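Local coordinates for tumor necrosis factor ligand superfamily member 9 (Mus musculus, PDB 6MKB), which acts as a cytokine that binds the receptor TNFRSF9 (4-1BB) and induces proliferation of activated peripheral blood T-cells, at residues R44-E47 against D48-E51; L105-C108 against S109-N112. All blocks are in the same frame, centred on the assembly; numbering follows the deposited sequence.

Both contacts are local turns in the extracellular TNF homology domain, a beta jelly roll, and they lie on opposite sides of the chain's centre. Their centres are 35 Å apart and their nearest atoms about 23 Å apart, so they do not touch. Contact 1 comes first along the chain, in the hairpin between strands 43-46 and 51-54; contact 2 begins at the end of strand 100-105 and runs into the loop before strand 115-125. Strand pairing connects them through one antiparallel sheet, in the order 43-46, 51-54, 129-140, 80-90 and 100-105. No other protein chain of the assembly touches contact 1, whereas contact 2 carries a disulfide to the second subunit of this dimer.

Contact 1: R44-E47 against D48-E51; sequences RYEE and DKKE
Y45 lays its ring beside the returning backbone of K50 and E51 in a tight beta hairpin. With CG anti to the backbone N (chi1 178°), the ring swings toward that backbone and meets it obliquely: CD1 comes within 3.2 Å of E51 O, and OH within 3.3 Å of K50 CA. The closely packed part is the backbone. E46 N donates to E51 O at 2.9 Å in an almost straight bond (178°), while E46 O receives E51 N at 3.2 Å and, weakly, K50 N. K50 and E51 both face E46, and the left-handed backbone of K50 (phi 60°) makes this a G1 beta bulge.

The side chains of E46, D48 and K49 form the looser, more open side. E46 OE1 lies 3.6 Å from the aliphatic CG of K49 and 4.1 Å from D48 OD2. D48 OD2 forms a salt bridge with K49 NZ at 3.3 Å, weak as a hydrogen bond. E46 OE2 meets R44 NH2 at 2.7 Å and also pairs with R130. On the inner side, the carboxylate of E51, a buried residue, is bridged to R130 and K90. The carboxylates of E46 and E51 are thus probably kept ionised by R130, with R44 and K90 respectively, and R130 ties both to strand 129-140.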
loop_
_atom_site.group_PDB
_atom_site.type_symbol
_atom_site.label_atom_id
_atom_site.label_comp_id
_atom_site.label_asym_id
_atom_site.label_seq_id
_atom_site.Cartn_x
_atom_site.Cartn_y
_atom_site.Cartn_z
ATOM N N ARG B 44 15.242 -9.318 12.054
ATOM C CA ARG B 44 15.921 -10.523 11.562
ATOM C C ARG B 44 15.006 -11.313 10.671
ATOM O O ARG B 44 13.790 -11.268 10.858
ATOM C CB ARG B 44 16.356 -11.432 12.730
ATOM C CG ARG B 44 17.599 -10.988 13.484
ATOM C CD ARG B 44 17.760 -11.651 14.852
ATOM N NE ARG B 44 17.603 -13.109 14.799
ATOM C CZ ARG B 44 16.712 -13.804 15.499
ATOM N NH1 ARG B 44 15.940 -13.200 16.392
ATOM N NH2 ARG B 44 16.631 -15.113 15.356
ATOM N N TYR B 45 15.581 -12.074 9.738
ATOM C CA TYR B 45 14.787 -12.971 8.919
ATOM C C TYR B 45 15.321 -14.408 9.070
ATOM O O TYR B 45 16.510 -14.652 8.874
ATOM C CB TYR B 45 14.705 -12.535 7.447
ATOM C CG TYR B 45 13.914 -13.529 6.621
ATOM C CD1 TYR B 45 12.547 -13.712 6.831
ATOM C CD2 TYR B 45 14.546 -14.357 5.698
ATOM C CE1 TYR B 45 11.827 -14.663 6.112
ATOM C CE2 TYR B 45 13.832 -15.294 4.960
ATOM C CZ TYR B 45 12.474 -15.447 5.171
ATOM O OH TYR B 45 11.788 -16.392 4.461
ATOM N N GLU B 46 14.417 -15.343 9.421
ATOM C CA GLU B 46 14.696 -16.766 9.630
ATOM C C GLU B 46 14.218 -17.585 8.430
ATOM O O GLU B 46 13.019 -17.757 8.229
ATOM C CB GLU B 46 14.026 -17.253 10.930
ATOM C CG GLU B 46 14.602 -16.631 12.194
ATOM C CD GLU B 46 14.325 -17.404 13.467
ATOM O OE1 GLU B 46 13.654 -18.459 13.400
ATOM O OE2 GLU B 46 14.806 -16.970 14.536
ATOM N N GLU B 47 15.169 -18.090 7.638
ATOM C CA GLU B 47 14.934 -18.852 6.403
ATOM C C GLU B 47 14.097 -20.131 6.615
ATOM O O GLU B 47 13.209 -20.421 5.806
ATOM C CB GLU B 47 16.270 -19.209 5.730
ATOM C CG GLU B 47 16.136 -19.279 4.214
ATOM C CD GLU B 47 17.310 -19.804 3.405
ATOM O OE1 GLU B 47 18.459 -19.750 3.900
ATOM O OE2 GLU B 47 17.071 -20.267 2.266
ATOM N N ASP B 48 14.396 -20.883 7.680
ATOM C CA ASP B 48 13.749 -22.140 8.054
ATOM C C ASP B 48 12.252 -21.955 8.363
ATOM O O ASP B 48 11.413 -22.689 7.815
ATOM C CB ASP B 48 14.477 -22.785 9.255
ATOM C CG ASP B 48 14.800 -21.841 10.416
ATOM O OD1 ASP B 48 15.581 -20.872 10.207
ATOM O OD2 ASP B 48 14.295 -22.084 11.539
ATOM N N LYS B 49 11.922 -20.952 9.200
ATOM C CA LYS B 49 10.546 -20.658 9.616
ATOM C C LYS B 49 9.825 -19.747 8.622
ATOM O O LYS B 49 8.595 -19.637 8.692
ATOM C CB LYS B 49 10.544 -20.012 11.015
ATOM C CG LYS B 49 11.251 -20.822 12.110
ATOM C CD LYS B 49 10.427 -22.029 12.627
ATOM C CE LYS B 49 11.242 -23.311 12.728
ATOM N NZ LYS B 49 12.274 -23.279 13.810
ATOM N N LYS B 50 10.597 -19.101 7.697
ATOM C CA LYS B 50 10.155 -18.141 6.670
ATOM C C LYS B 50 9.501 -16.929 7.381
ATOM O O LYS B 50 8.561 -16.302 6.861
ATOM C CB LYS B 50 9.223 -18.788 5.615
ATOM C CG LYS B 50 9.751 -20.094 5.022
ATOM C CD LYS B 50 8.711 -20.809 4.173
ATOM C CE LYS B 50 8.737 -22.306 4.326
ATOM N NZ LYS B 50 10.052 -22.904 3.952
ATOM N N GLU B 51 10.050 -16.591 8.573
ATOM C CA GLU B 51 9.529 -15.524 9.426
ATOM C C GLU B 51 10.474 -14.356 9.649
ATOM O O GLU B 51 11.686 -14.526 9.845
ATOM C CB GLU B 51 9.160 -16.081 10.804
ATOM C CG GLU B 51 7.898 -16.914 10.801
ATOM C CD GLU B 51 7.650 -17.719 12.055
ATOM O OE1 GLU B 51 8.571 -17.837 12.894
ATOM O OE2 GLU B 51 6.528 -18.248 12.194
#

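Contact 2: L105-C108 against S109-N112. With SO4 (sulfate ion), chain L; SO4 (sulfate ion), chain N.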
loop_
_atom_site.group_PDB
_atom_site.type_symbol
_atom_site.label_atom_id
_atom_site.label_comp_id
_atom_site.label_asym_id
_atom_site.label_seq_id
_atom_site.Cartn_x
_atom_site.Cartn_y
_atom_site.Cartn_z
ATOM N N LEU B 105 -10.624 -11.950 -9.039
ATOM C CA LEU B 105 -10.580 -12.044 -10.497
ATOM C C LEU B 105 -11.976 -12.388 -11.014
ATOM O O LEU B 105 -12.463 -13.459 -10.711
ATOM C CB LEU B 105 -9.526 -13.073 -10.947
ATOM C CG LEU B 105 -8.059 -12.794 -10.595
ATOM C CD1 LEU B 105 -7.185 -14.033 -10.804
ATOM C CD2 LEU B 105 -7.502 -11.658 -11.425
ATOM N N PHE B 106 -12.651 -11.431 -11.702
ATOM C CA PHE B 106 -14.021 -11.543 -12.263
ATOM C C PHE B 106 -14.023 -11.244 -13.745
ATOM O O PHE B 106 -13.358 -10.295 -14.133
ATOM C CB PHE B 106 -15.028 -10.546 -11.632
ATOM C CG PHE B 106 -15.194 -10.519 -10.151
ATOM C CD1 PHE B 106 -15.974 -11.479 -9.506
ATOM C CD2 PHE B 106 -14.709 -9.455 -9.410
ATOM C CE1 PHE B 106 -16.172 -11.429 -8.121
ATOM C CE2 PHE B 106 -14.926 -9.389 -8.037
ATOM C CZ PHE B 106 -15.626 -10.396 -7.395
ATOM N N PRO B 107 -14.892 -11.884 -14.567
ATOM C CA PRO B 107 -14.908 -11.593 -16.020
ATOM C C PRO B 107 -15.022 -10.110 -16.395
ATOM O O PRO B 107 -14.455 -9.664 -17.394
ATOM C CB PRO B 107 -16.138 -12.353 -16.496
ATOM C CG PRO B 107 -16.154 -13.536 -15.611
ATOM C CD PRO B 107 -15.763 -13.036 -14.261
ATOM N N CYS B 108 -15.739 -9.365 -15.566
ATOM C CA CYS B 108 -15.994 -7.944 -15.642
ATOM C C CYS B 108 -14.698 -7.135 -15.844
ATOM O O CYS B 108 -14.604 -6.332 -16.770
ATOM C CB CYS B 108 -16.711 -7.501 -14.367
ATOM S SG CYS B 108 -17.146 -5.753 -14.339
ATOM N N SER B 109 -13.727 -7.328 -14.946
ATOM C CA SER B 109 -12.509 -6.548 -14.861
ATOM C C SER B 109 -11.236 -7.377 -15.091
ATOM O O SER B 109 -10.121 -6.851 -14.958
ATOM C CB SER B 109 -12.461 -5.904 -13.485
ATOM O OG SER B 109 -12.672 -6.901 -12.501
ATOM N N MET B 110 -11.389 -8.657 -15.451
ATOM C CA MET B 110 -10.248 -9.545 -15.707
ATOM C C MET B 110 -9.485 -9.144 -16.964
ATOM O O MET B 110 -10.127 -8.835 -17.961
ATOM C CB MET B 110 -10.750 -10.978 -15.878
ATOM C CG MET B 110 -10.614 -11.818 -14.640
ATOM S SD MET B 110 -11.715 -13.250 -14.773
ATOM C CE MET B 110 -10.893 -14.160 -15.957
ATOM N N GLU B 111 -8.122 -9.175 -16.927
ATOM C CA GLU B 111 -7.212 -8.866 -18.055
ATOM C C GLU B 111 -5.977 -9.770 -18.056
ATOM O O GLU B 111 -5.636 -10.361 -17.041
ATOM C CB GLU B 111 -6.741 -7.401 -18.016
ATOM C CG GLU B 111 -7.829 -6.356 -18.202
ATOM C CD GLU B 111 -7.353 -4.918 -18.199
ATOM O OE1 GLU B 111 -6.552 -4.551 -17.308
ATOM O OE2 GLU B 111 -7.800 -4.150 -19.079
ATOM N N ASN B 112 -5.304 -9.876 -19.196
ATOM C CA ASN B 112 -4.054 -10.639 -19.372
ATOM C C ASN B 112 -2.910 -9.671 -19.085
ATOM O O ASN B 112 -2.135 -9.333 -19.970
ATOM C CB ASN B 112 -3.997 -11.176 -20.809
ATOM C CG ASN B 112 -2.943 -12.218 -21.097
ATOM O OD1 ASN B 112 -3.006 -12.881 -22.139
ATOM N ND2 ASN B 112 -1.941 -12.384 -20.225
HETATM S S SO4 L . -19.013 -10.303 -13.505
HETATM O O1 SO4 L . -19.344 -10.534 -12.074
HETATM O O2 SO4 L . -17.566 -10.396 -13.711
HETATM O O3 SO4 L . -19.694 -11.302 -14.357
HETATM O O4 SO4 L . -19.504 -8.962 -13.874
HETATM S S SO4 N . -6.490 -8.773 -22.692
HETATM O O1 SO4 N . -5.791 -8.321 -21.466
HETATM O O2 SO4 N . -6.662 -10.245 -22.686
HETATM O O3 SO4 N . -5.706 -8.387 -23.892
HETATM O O4 SO4 N . -7.823 -8.123 -22.730
HETATM O O HOH W 1 -11.011 -8.874 -11.670
HETATM O O HOH W 2 -12.354 -7.450 -18.512
#
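The disulfide-bearing turn of the dimer interface is closed by F106 O, which accepts S109 N at 3.1 Å and, weakly, M110 N at 2.9 Å. The S109 donor approaches from above the F106 carbonyl plane, 40° out of it, and not along a lone pair. M110 then doubles back over the F106-P107 peptide: its SD lies 3.2 Å from F106 C, and its CG is 4.0 Å from L105 CB. The bend at chi3 (72°) comes at the end of a side chain that runs alongside P107, pointing the same way, with Q80 of strand 80-90 also touching it.

F106 to S109 form a beta turn in the loop between strands 100-105 and 115-125, with P107 and C108, both near-helical in backbone, at its corners. C108 N donates to O2 of a sulfate ion (chain L) at 2.8 Å (155°); the ion probably came from the crystallisation liquor. The C108 sulfur, anti to its own amide nitrogen, is disulfide-bonded to C108 of the second subunit, whose P107 and F106 pack on C108 and on S109, respectively. A water joins F106 N to S109 OG, the latter at 2.7 Å, and that hydroxyl lies at the edge of the F106 ring, near its plane. A second water lies within hydrogen-bonding distance of C108 O and M110 O and can donate to either, though it has more acceptors in reach than protons.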